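Local structure of acyl-CoA dehydrogenase (Geobacillus kaustophilus, 2PG0) at residues Met129-Ala134 / Ile141-Val146; Ala103-Glu108 / Leu241-Gln246; Asn34-Arg39 / Arg44-Lys49. The protein binds FAD and probably catalyses the alpha,beta-dehydrogenation of thioester-bound acyl chains, as a flavoenzyme of the acyl-CoA dehydrogenase family. One frame throughout, in Å; residues are numbered along the deposited sequence.

Contact 1: Met129-Ala134 / Ile141-Val146; sequences MTEPGA and ISTTAV. With FAD (flavin-adenine dinucleotide), chain C.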
loop_
_atom_site.group_PDB
_atom_site.type_symbol
_atom_site.label_atom_id
_atom_site.label_comp_id
_atom_site.label_asym_id
_atom_site.label_seq_id
_atom_site.Cartn_x
_atom_site.Cartn_y
_atom_site.Cartn_z
ATOM N N MET A 129 -31.264 -13.983 1.825
ATOM C CA MET A 129 -30.363 -15.091 1.510
ATOM C C MET A 129 -29.617 -15.452 2.804
ATOM O O MET A 129 -29.713 -16.575 3.307
ATOM C CB MET A 129 -29.327 -14.671 0.443
ATOM C CG MET A 129 -29.842 -14.314 -0.972
ATOM S SD MET A 129 -28.533 -13.639 -2.063
ATOM C CE MET A 129 -29.002 -11.914 -2.101
ATOM N N THR A 130 -28.915 -14.460 3.349
ATOM C CA THR A 130 -27.981 -14.624 4.470
ATOM C C THR A 130 -28.626 -15.126 5.764
ATOM O O THR A 130 -29.712 -14.684 6.151
ATOM C CB THR A 130 -27.234 -13.290 4.726
ATOM O OG1 THR A 130 -26.674 -12.833 3.487
ATOM C CG2 THR A 130 -26.114 -13.458 5.752
ATOM N N GLU A 131 -27.929 -16.047 6.430
ATOM C CA GLU A 131 -28.372 -16.632 7.689
ATOM C C GLU A 131 -27.271 -16.485 8.751
ATOM O O GLU A 131 -26.119 -16.222 8.401
ATOM C CB GLU A 131 -28.719 -18.109 7.478
ATOM C CG GLU A 131 -29.787 -18.341 6.403
ATOM C CD GLU A 131 -30.235 -19.783 6.311
ATOM O OE1 GLU A 131 -29.619 -20.646 6.970
ATOM O OE2 GLU A 131 -31.199 -20.062 5.560
ATOM N N PRO A 132 -27.622 -16.621 10.051
ATOM C CA PRO A 132 -26.577 -16.534 11.077
ATOM C C PRO A 132 -25.367 -17.423 10.771
ATOM O O PRO A 132 -24.234 -16.989 10.966
ATOM C CB PRO A 132 -27.294 -17.000 12.339
ATOM C CG PRO A 132 -28.716 -16.558 12.106
ATOM C CD PRO A 132 -28.950 -16.839 10.654
ATOM N N GLY A 133 -25.617 -18.627 10.258
ATOM C CA GLY A 133 -24.563 -19.605 9.999
ATOM C C GLY A 133 -23.871 -19.541 8.648
ATOM O O GLY A 133 -22.824 -20.175 8.458
ATOM N N ALA A 134 -24.442 -18.787 7.705
ATOM C CA ALA A 134 -23.923 -18.749 6.342
ATOM C C ALA A 134 -24.275 -17.458 5.603
ATOM O O ALA A 134 -25.441 -17.042 5.560
ATOM C CB ALA A 134 -24.407 -19.972 5.549
ATOM N N ILE A 141 -26.952 -22.631 3.469
ATOM C CA ILE A 141 -28.125 -22.118 4.195
ATOM C C ILE A 141 -29.000 -23.278 4.682
ATOM O O ILE A 141 -29.037 -24.333 4.045
ATOM C CB ILE A 141 -28.962 -21.133 3.337
ATOM C CG1 ILE A 141 -29.387 -21.770 2.007
ATOM C CG2 ILE A 141 -28.194 -19.823 3.127
ATOM C CD1 ILE A 141 -30.514 -21.020 1.290
ATOM N N SER A 142 -29.680 -23.097 5.807
ATOM C CA SER A 142 -30.448 -24.191 6.389
ATOM C C SER A 142 -31.938 -23.905 6.624
ATOM O O SER A 142 -32.660 -24.762 7.150
ATOM C CB SER A 142 -29.769 -24.697 7.666
ATOM O OG SER A 142 -29.770 -23.702 8.672
ATOM N N THR A 143 -32.403 -22.719 6.221
ATOM C CA THR A 143 -33.844 -22.422 6.244
ATOM C C THR A 143 -34.556 -23.446 5.363
ATOM O O THR A 143 -34.183 -23.639 4.212
ATOM C CB THR A 143 -34.167 -20.966 5.779
ATOM O OG1 THR A 143 -33.588 -20.028 6.698
ATOM C CG2 THR A 143 -35.680 -20.726 5.728
ATOM N N THR A 144 -35.561 -24.117 5.924
ATOM C CA THR A 144 -36.289 -25.149 5.197
ATOM C C THR A 144 -37.705 -24.714 4.837
ATOM O O THR A 144 -38.335 -23.936 5.556
ATOM C CB THR A 144 -36.382 -26.476 5.997
ATOM O OG1 THR A 144 -37.053 -26.242 7.237
ATOM C CG2 THR A 144 -34.996 -27.045 6.269
ATOM N N ALA A 145 -38.188 -25.229 3.713
ATOM C CA ALA A 145 -39.578 -25.074 3.304
ATOM C C ALA A 145 -40.103 -26.456 2.957
ATOM O O ALA A 145 -39.728 -27.030 1.938
ATOM C CB ALA A 145 -39.687 -24.136 2.106
ATOM N N VAL A 146 -40.947 -26.995 3.833
ATOM C CA VAL A 146 -41.486 -28.336 3.659
ATOM C C VAL A 146 -42.922 -28.224 3.160
ATOM O O VAL A 146 -43.753 -27.554 3.776
ATOM C CB VAL A 146 -41.434 -29.152 4.976
ATOM C CG1 VAL A 146 -41.926 -30.590 4.749
ATOM C CG2 VAL A 146 -40.022 -29.159 5.549
HETATM P PA FAD C . -18.814 -14.737 6.453
HETATM O O1A FAD C . -18.961 -15.506 7.731
HETATM O O2A FAD C . -19.342 -15.469 5.245
HETATM O O5B FAD C . -17.260 -14.346 6.240
HETATM C C5B FAD C . -16.537 -13.686 7.268
HETATM C C4B FAD C . -15.173 -13.282 6.707
HETATM O O4B FAD C . -14.494 -14.451 6.273
HETATM C C3B FAD C . -15.328 -12.379 5.485
HETATM O O3B FAD C . -14.309 -11.402 5.454
HETATM C C2B FAD C . -15.119 -13.318 4.321
HETATM O O2B FAD C . -14.676 -12.665 3.145
HETATM C C1B FAD C . -14.100 -14.289 4.918
HETATM N N9A FAD C . -14.094 -15.554 4.162
HETATM C C8A FAD C . -15.092 -16.497 4.098
HETATM N N7A FAD C . -14.689 -17.488 3.274
HETATM C C5A FAD C . -13.454 -17.191 2.812
HETATM C C6A FAD C . -12.589 -17.855 1.950
HETATM N N6A FAD C . -12.995 -18.960 1.317
HETATM N N1A FAD C . -11.366 -17.288 1.651
HETATM C C2A FAD C . -10.990 -16.078 2.205
HETATM N N3A FAD C . -11.847 -15.425 3.074
HETATM C C4A FAD C . -13.064 -15.974 3.364
HETATM N N1 FAD C . -27.889 -10.409 3.006
HETATM C C2 FAD C . -29.043 -10.696 2.299
HETATM O O2 FAD C . -29.263 -11.853 1.934
HETATM N N3 FAD C . -29.955 -9.688 2.016
HETATM C C4 FAD C . -29.714 -8.397 2.441
HETATM O O4 FAD C . -30.536 -7.511 2.196
HETATM C C4X FAD C . -28.540 -8.104 3.143
HETATM N N5 FAD C . -28.283 -6.811 3.572
HETATM C C5X FAD C . -27.139 -6.520 4.294
HETATM C C6 FAD C . -26.926 -5.217 4.729
HETATM C C7 FAD C . -25.775 -4.910 5.450
HETATM C C7M FAD C . -25.584 -3.485 5.887
HETATM C C8 FAD C . -24.838 -5.920 5.738
HETATM C C8M FAD C . -23.576 -5.663 6.512
HETATM C C9 FAD C . -25.062 -7.222 5.309
HETATM C C9A FAD C . -26.212 -7.534 4.576
HETATM N N10 FAD C . -26.450 -8.834 4.125
HETATM C C10 FAD C . -27.621 -9.120 3.429
HETATM C "C1'" FAD C . -25.442 -9.944 4.333
HETATM C "C2'" FAD C . -24.114 -9.820 3.566
HETATM O "O2'" FAD C . -24.224 -10.140 2.194
HETATM C "C3'" FAD C . -23.124 -10.767 4.238
HETATM O "O3'" FAD C . -22.714 -10.138 5.433
HETATM C "C4'" FAD C . -21.900 -11.130 3.383
HETATM O "O4'" FAD C . -22.250 -11.932 2.270
HETATM C "C5'" FAD C . -20.831 -11.862 4.196
HETATM O "O5'" FAD C . -21.388 -12.959 4.897
HETATM P P FAD C . -21.115 -13.093 6.475
HETATM O O1P FAD C . -21.468 -11.807 7.178
HETATM O O2P FAD C . -21.878 -14.265 7.024
HETATM O O3P FAD C . -19.517 -13.295 6.617
HETATM O O HOH W 1 -31.762 -20.633 9.386
HETATM O O HOH W 2 -27.503 -21.334 8.366
#

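Contact 2: Ala103-Glu108 / Leu241-Gln246; sequences ASYGTE and LMEKLQ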
loop_
_atom_site.group_PDB
_atom_site.type_symbol
_atom_site.label_atom_id
_atom_site.label_comp_id
_atom_site.label_asym_id
_atom_site.label_seq_id
_atom_site.Cartn_x
_atom_site.Cartn_y
_atom_site.Cartn_z
ATOM N N ALA A 103 -40.213 -9.922 -12.134
ATOM C CA ALA A 103 -40.392 -9.724 -13.570
ATOM C C ALA A 103 -39.789 -10.859 -14.402
ATOM O O ALA A 103 -40.399 -11.302 -15.380
ATOM C CB ALA A 103 -39.822 -8.386 -14.000
ATOM N N SER A 104 -38.603 -11.326 -14.016
ATOM C CA SER A 104 -37.903 -12.365 -14.773
ATOM C C SER A 104 -38.488 -13.765 -14.592
ATOM O O SER A 104 -38.583 -14.525 -15.560
ATOM C CB SER A 104 -36.414 -12.393 -14.417
ATOM O OG SER A 104 -35.752 -11.274 -14.970
ATOM N N TYR A 105 -38.871 -14.098 -13.363
ATOM C CA TYR A 105 -39.213 -15.482 -13.017
ATOM C C TYR A 105 -40.652 -15.691 -12.581
ATOM O O TYR A 105 -41.073 -16.828 -12.352
ATOM C CB TYR A 105 -38.268 -16.003 -11.928
ATOM C CG TYR A 105 -36.810 -15.744 -12.224
ATOM C CD1 TYR A 105 -36.200 -16.280 -13.363
ATOM C CD2 TYR A 105 -36.036 -14.964 -11.363
ATOM C CE1 TYR A 105 -34.853 -16.036 -13.640
ATOM C CE2 TYR A 105 -34.690 -14.720 -11.628
ATOM C CZ TYR A 105 -34.110 -15.257 -12.763
ATOM O OH TYR A 105 -32.784 -15.013 -13.019
ATOM N N GLY A 106 -41.401 -14.601 -12.455
ATOM C CA GLY A 106 -42.785 -14.685 -12.036
ATOM C C GLY A 106 -43.690 -15.159 -13.155
ATOM O O GLY A 106 -43.403 -14.941 -14.343
ATOM N N THR A 107 -44.781 -15.817 -12.773
ATOM C CA THR A 107 -45.860 -16.130 -13.702
ATOM C C THR A 107 -46.615 -14.836 -14.018
ATOM O O THR A 107 -46.477 -13.838 -13.309
ATOM C CB THR A 107 -46.856 -17.141 -13.097
ATOM O OG1 THR A 107 -47.491 -16.559 -11.950
ATOM C CG2 THR A 107 -46.152 -18.435 -12.692
ATOM N N GLU A 108 -47.422 -14.854 -15.075
ATOM C CA GLU A 108 -48.263 -13.702 -15.407
ATOM C C GLU A 108 -49.135 -13.286 -14.221
ATOM O O GLU A 108 -49.266 -12.098 -13.930
ATOM C CB GLU A 108 -49.126 -13.990 -16.639
ATOM C CG GLU A 108 -48.325 -14.297 -17.904
ATOM C CD GLU A 108 -47.307 -13.216 -18.250
ATOM O OE1 GLU A 108 -47.670 -12.016 -18.265
ATOM O OE2 GLU A 108 -46.137 -13.576 -18.518
ATOM N N LEU A 241 -30.342 -16.809 -8.371
ATOM C CA LEU A 241 -29.471 -15.957 -7.561
ATOM C C LEU A 241 -28.159 -15.626 -8.270
ATOM O O LEU A 241 -27.783 -14.455 -8.363
ATOM C CB LEU A 241 -29.202 -16.591 -6.190
ATOM C CG LEU A 241 -30.402 -16.794 -5.252
ATOM C CD1 LEU A 241 -30.008 -17.647 -4.055
ATOM C CD2 LEU A 241 -31.007 -15.465 -4.788
ATOM N N MET A 242 -27.478 -16.649 -8.786
ATOM C CA MET A 242 -26.173 -16.446 -9.426
ATOM C C MET A 242 -26.314 -15.507 -10.628
ATOM O O MET A 242 -25.467 -14.632 -10.847
ATOM C CB MET A 242 -25.523 -17.784 -9.824
ATOM C CG MET A 242 -25.032 -18.663 -8.644
ATOM S SD MET A 242 -23.910 -17.887 -7.431
ATOM C CE MET A 242 -25.001 -17.650 -6.029
ATOM N N GLU A 243 -27.409 -15.678 -11.368
ATOM C CA GLU A 243 -27.736 -14.852 -12.534
ATOM C C GLU A 243 -27.944 -13.371 -12.167
ATOM O O GLU A 243 -27.340 -12.484 -12.770
ATOM C CB GLU A 243 -28.985 -15.428 -13.220
ATOM C CG GLU A 243 -29.447 -14.732 -14.498
ATOM C CD GLU A 243 -30.742 -15.328 -15.062
ATOM O OE1 GLU A 243 -31.060 -16.502 -14.751
ATOM O OE2 GLU A 243 -31.460 -14.622 -15.812
ATOM N N LYS A 244 -28.779 -13.111 -11.163
ATOM C CA LYS A 244 -29.120 -11.738 -10.775
ATOM C C LYS A 244 -28.019 -10.997 -10.000
ATOM O O LYS A 244 -28.011 -9.765 -9.949
ATOM C CB LYS A 244 -30.420 -11.725 -9.972
ATOM C CG LYS A 244 -31.654 -12.151 -10.765
ATOM C CD LYS A 244 -31.929 -11.191 -11.903
ATOM C CE LYS A 244 -33.286 -11.433 -12.526
ATOM N NZ LYS A 244 -33.416 -10.650 -13.778
ATOM N N LEU A 245 -27.094 -11.741 -9.398
ATOM C CA LEU A 245 -25.997 -11.118 -8.644
ATOM C C LEU A 245 -25.059 -10.236 -9.499
ATOM O O LEU A 245 -24.383 -9.363 -8.947
ATOM C CB LEU A 245 -25.225 -12.160 -7.804
ATOM C CG LEU A 245 -25.849 -12.545 -6.445
ATOM C CD1 LEU A 245 -25.367 -13.909 -5.955
ATOM C CD2 LEU A 245 -25.604 -11.491 -5.372
ATOM N N GLN A 246 -25.030 -10.446 -10.820
ATOM C CA GLN A 246 -24.295 -9.550 -11.737
ATOM C C GLN A 246 -24.815 -8.111 -11.608
ATOM O O GLN A 246 -24.039 -7.197 -11.344
ATOM C CB GLN A 246 -24.332 -10.030 -13.208
ATOM C CG GLN A 246 -23.708 -9.027 -14.232
ATOM C CD GLN A 246 -23.625 -9.533 -15.689
ATOM O OE1 GLN A 246 -23.068 -10.605 -15.975
ATOM N NE2 GLN A 246 -24.149 -8.733 -16.620
#

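Contact 3: Asn34-Arg39 / Arg44-Lys49; sequences NDWEKR and RSFWAK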
loop_
_atom_site.group_PDB
_atom_site.type_symbol
_atom_site.label_atom_id
_atom_site.label_comp_id
_atom_site.label_asym_id
_atom_site.label_seq_id
_atom_site.Cartn_x
_atom_site.Cartn_y
_atom_site.Cartn_z
ATOM N N ASN A 34 -30.862 13.672 7.977
ATOM C CA ASN A 34 -30.342 13.594 9.349
ATOM C C ASN A 34 -31.396 13.143 10.365
ATOM O O ASN A 34 -31.091 12.382 11.291
ATOM C CB ASN A 34 -29.707 14.929 9.773
ATOM C CG ASN A 34 -28.431 15.258 8.991
ATOM O OD1 ASN A 34 -27.985 14.487 8.139
ATOM N ND2 ASN A 34 -27.840 16.414 9.283
ATOM N N ASP A 35 -32.636 13.601 10.174
ATOM C CA ASP A 35 -33.771 13.169 11.000
ATOM C C ASP A 35 -34.078 11.681 10.824
ATOM O O ASP A 35 -34.406 10.983 11.788
ATOM C CB ASP A 35 -35.019 13.986 10.666
ATOM C CG ASP A 35 -34.999 15.365 11.285
ATOM O OD1 ASP A 35 -34.126 15.625 12.144
ATOM O OD2 ASP A 35 -35.872 16.191 10.918
ATOM N N TRP A 36 -33.973 11.207 9.589
ATOM C CA TRP A 36 -34.210 9.802 9.294
ATOM C C TRP A 36 -33.194 8.924 10.023
ATOM O O TRP A 36 -33.539 7.874 10.561
ATOM C CB TRP A 36 -34.103 9.548 7.802
ATOM C CG TRP A 36 -35.131 10.216 6.955
ATOM C CD1 TRP A 36 -36.304 10.798 7.360
ATOM C CD2 TRP A 36 -35.089 10.336 5.533
ATOM N NE1 TRP A 36 -36.987 11.292 6.266
ATOM C CE2 TRP A 36 -36.268 11.012 5.133
ATOM C CE3 TRP A 36 -34.169 9.937 4.553
ATOM C CZ2 TRP A 36 -36.546 11.297 3.793
ATOM C CZ3 TRP A 36 -34.449 10.221 3.222
ATOM C CH2 TRP A 36 -35.626 10.894 2.857
ATOM N N GLU A 37 -31.940 9.366 10.033
ATOM C CA GLU A 37 -30.890 8.637 10.735
ATOM C C GLU A 37 -31.164 8.552 12.230
ATOM O O GLU A 37 -30.973 7.498 12.843
ATOM C CB GLU A 37 -29.536 9.273 10.474
ATOM C CG GLU A 37 -29.078 9.091 9.058
ATOM C CD GLU A 37 -27.611 9.332 8.936
ATOM O OE1 GLU A 37 -27.188 10.489 9.163
ATOM O OE2 GLU A 37 -26.883 8.356 8.641
ATOM N N LYS A 38 -31.624 9.663 12.801
ATOM C CA LYS A 38 -32.006 9.724 14.212
ATOM C C LYS A 38 -33.119 8.740 14.553
ATOM O O LYS A 38 -33.068 8.079 15.590
ATOM C CB LYS A 38 -32.457 11.136 14.581
ATOM C CG LYS A 38 -31.345 12.151 14.688
ATOM C CD LYS A 38 -31.938 13.504 15.040
ATOM C CE LYS A 38 -30.869 14.556 15.244
ATOM N NZ LYS A 38 -31.499 15.842 15.666
ATOM N N ARG A 39 -34.120 8.649 13.677
ATOM C CA ARG A 39 -35.256 7.744 13.872
ATOM C C ARG A 39 -34.888 6.287 13.584
ATOM O O ARG A 39 -35.509 5.378 14.128
ATOM C CB ARG A 39 -36.452 8.163 13.007
ATOM C CG ARG A 39 -36.974 9.578 13.278
ATOM C CD ARG A 39 -37.939 9.632 14.452
ATOM N NE ARG A 39 -39.265 9.134 14.082
ATOM C CZ ARG A 39 -40.219 9.870 13.511
ATOM N NH1 ARG A 39 -40.008 11.153 13.232
ATOM N NH2 ARG A 39 -41.391 9.317 13.213
ATOM N N ARG A 44 -42.323 5.542 5.339
ATOM C CA ARG A 44 -43.114 4.996 4.234
ATOM C C ARG A 44 -43.609 6.070 3.275
ATOM O O ARG A 44 -43.717 5.832 2.074
ATOM C CB ARG A 44 -44.348 4.258 4.768
ATOM C CG ARG A 44 -44.138 2.828 5.214
ATOM C CD ARG A 44 -43.526 1.974 4.110
ATOM N NE ARG A 44 -44.496 1.349 3.203
ATOM C CZ ARG A 44 -44.808 0.052 3.219
ATOM N NH1 ARG A 44 -44.250 -0.769 4.104
ATOM N NH2 ARG A 44 -45.675 -0.429 2.342
ATOM N N SER A 45 -43.938 7.238 3.821
ATOM C CA SER A 45 -44.435 8.358 3.014
ATOM C C SER A 45 -43.430 8.780 1.935
ATOM O O SER A 45 -43.835 9.205 0.848
ATOM C CB SER A 45 -44.829 9.542 3.906
ATOM O OG SER A 45 -43.710 10.051 4.609
ATOM N N PHE A 46 -42.131 8.636 2.224
ATOM C CA PHE A 46 -41.099 8.923 1.225
ATOM C C PHE A 46 -41.161 7.967 0.032
ATOM O O PHE A 46 -41.072 8.402 -1.111
ATOM C CB PHE A 46 -39.683 8.931 1.824
ATOM C CG PHE A 46 -38.612 9.237 0.804
ATOM C CD1 PHE A 46 -38.394 10.549 0.378
ATOM C CD2 PHE A 46 -37.862 8.213 0.231
ATOM C CE1 PHE A 46 -37.419 10.842 -0.586
ATOM C CE2 PHE A 46 -36.881 8.493 -0.727
ATOM C CZ PHE A 46 -36.660 9.811 -1.140
ATOM N N TRP A 47 -41.291 6.670 0.305
ATOM C CA TRP A 47 -41.484 5.667 -0.746
ATOM C C TRP A 47 -42.738 5.942 -1.586
ATOM O O TRP A 47 -42.725 5.778 -2.811
ATOM C CB TRP A 47 -41.601 4.280 -0.119
ATOM C CG TRP A 47 -40.295 3.722 0.384
ATOM C CD1 TRP A 47 -39.650 4.046 1.543
ATOM C CD2 TRP A 47 -39.494 2.723 -0.256
ATOM N NE1 TRP A 47 -38.485 3.308 1.662
ATOM C CE2 TRP A 47 -38.371 2.486 0.572
ATOM C CE3 TRP A 47 -39.618 2.001 -1.452
ATOM C CZ2 TRP A 47 -37.378 1.558 0.241
ATOM C CZ3 TRP A 47 -38.630 1.083 -1.784
ATOM C CH2 TRP A 47 -37.525 0.868 -0.933
ATOM N N ALA A 48 -43.815 6.349 -0.911
ATOM C CA ALA A 48 -45.071 6.683 -1.580
ATOM C C ALA A 48 -44.868 7.853 -2.545
ATOM O O ALA A 48 -45.401 7.845 -3.657
ATOM C CB ALA A 48 -46.145 7.014 -0.554
ATOM N N LYS A 49 -44.103 8.856 -2.110
ATOM C CA LYS A 49 -43.771 10.001 -2.959
ATOM C C LYS A 49 -42.898 9.574 -4.135
ATOM O O LYS A 49 -43.107 10.016 -5.261
ATOM C CB LYS A 49 -43.081 11.102 -2.149
ATOM C CG LYS A 49 -44.004 11.824 -1.169
ATOM C CD LYS A 49 -43.178 12.590 -0.147
ATOM C CE LYS A 49 -44.037 13.420 0.775
ATOM N NZ LYS A 49 -43.208 14.025 1.864
#

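Contact 1: Met129-Ala134 / Ile141-Val146
Met129 opens the contact with its carbonyl O against the CG2 branch of Ile141, while its backbone N donates in the other direction, to O2 of the flavin. Thr130 continues on the flavin side: its N points almost straight at the same O2 (3.0 Å), and its hydroxyl OG1 donates to flavin N1 at 2.8 Å. OG1 stands beside its own backbone N (chi1 -52°), which turns the hydroxyl to N1 while the N-H takes O2.

Glu131 turns the other way and carries the join to 141-146. Extended beyond CG, its side chain crosses that of Ile141 at about a right angle and reaches the residues just ahead of strand 144-148. Ser142 N meets Glu131 OE1 on the syn side in a nearly linear bond of 2.7 Å. Glu131 OE2 takes two donors from Thr143: the backbone N at 3.0 Å, also syn, and the hydroxyl OG1 at 2.6 Å, which comes from above the carboxylate plane. A water donates to Glu131 OE1 as well (2.6 Å). Lys158, on strand 151-161, forms a salt bridge with OE2 and also bonds to the Met129 carbonyl.

From Glu131 to Ala134 the chain makes a type I turn. Within it, Pro132 O accepts a bond from Arg274 of the second subunit, and at its end the Ala134 methyl rests loosely near Ile141 CG2.

With both carboxylate oxygens gripped and Lys158 alongside, Glu131 is probably held as the anion and is likely to be kept from turning. Directly after Thr130, it ties the flavin-binding loop to the beta domain, while two N-H groups and a hydroxyl at O2 and N1 would be expected to stabilise negative charge on the reduced flavin.

Contact 2: Ala103-Glu108 / Leu241-Gln246
The last turn of helix 89-105 faces the side of helix 237-273 at a distance, Ser104 and Lys244 having the nearest CA atoms at 9.7 Å, a gap closed by side chains reaching from both helices.

Lys244 makes the one clear hydrogen bond across. Its chain bends at the CB-CG bond (chi2 -63°) and then runs straight, bringing the ammonium to Ser104, where Lys244 NZ donates to Ser104 OG at 2.7 Å. That hydroxyl also has a weak bond to the carbonyl of Pro100, one turn back on its own helix. On the way the lysine methylenes pass the end of Tyr105: Lys244 CE lies 3.7 Å from Tyr105 CE2 and 3.6 Å from Tyr105 OH, placed obliquely to the ring.

Tyr105 and Glu243 reach out from opposite helices. The glutamate is fully extended, with CG anti to the backbone N (chi1 -177°), and presents its carboxylate at the hydroxyl end of the ring, the two planes standing perpendicular. Glu243 OE1 sits near the ring plane, 2.9 Å from Tyr105 OH. Within its own helix, Ser104 CB lies over the centre of one face of the Tyr105 ring, 3.8 Å above its plane, and the ring also meets that of Tyr240.

Helix 89-105 ends here. Gly106 leaves the helical conformation, and Thr107, as N-cap, starts helix 108-120. The contact is thus a polar, largely surface-lying bridge between the N-terminal helical domain and the long first helix of the C-terminal one, the two helical domains that pack on one another in the three-domain acyl-CoA dehydrogenase fold, with the beta domain as the third.

Contact 3: Asn34-Arg39 / Arg44-Lys49
Helices 33-39 and 44-52 follow one another across a short connection and stand well apart, the nearest CA atoms, those of Trp36 and Phe46, lying 10.6 Å from each other; two large aromatic side chains span that distance.

Trp36 sends its indole toward the second helix with the six-membered ring leading. CH2, at the far rim of the indole, comes down over one face of Phe46, 3.7 Å above the plane and offset toward the rim. There Trp36 CH2 is 3.7 Å from Phe46 CD1 and 3.9 Å from Phe46 CE1, with the neighbouring CZ2 of Trp36 following at 4.0 Å from CD1. The rings form an edge-to-face pair, the edge being that of Trp36, with centroids 5.0 Å apart and planes inclined at 61°, well short of a perpendicular T. Such a pair places the partly positive C-H rim of one ring against the electron-rich face of the other.

Phe46 holds its ring out by setting CG anti to the backbone N (chi1 180°). The pair joins two consecutive helices, linked by a short connection, in the all-helical N-terminal domain of the acyl-CoA dehydrogenase fold: Phe46 also packs on Phe24, Leu25 and Glu28 of helix 12-28 and on Ile91 of helix 89-105, while Trp36 touches Ile42 and Pro43 of the connection. An alanine in place of Phe46 would remove the face under Trp36 CH2, and is likely to open a gap between these helices and let the indole shift.

Before Phe46, Arg44 makes a salt bridge with Asp168; after it, Lys49 makes one with Glu28.

Contacts 1 and 2 meet directly: SD of Met129 packs on CD2 of Leu241 at 4.1 Å, although their centres lie 20 Å apart. The segment that holds the flavin pyrimidine end therefore rests on the same helix that carries the bridge to 103-108, and the Lys244 side chain is about 12 Å from the bound FAD. Along the sequence, 103-108 and 241-246 enclose the whole of contact 1. Contact 3 comes earlier in the chain and stands apart, its centre about 30 Å from that of contact 1 and 29 Å from that of contact 2, with nearest atoms about 15 Å away in both cases. Helix 89-105 carries segment 103-108 at its end and, through Ile91, also touches Phe46 of contact 3.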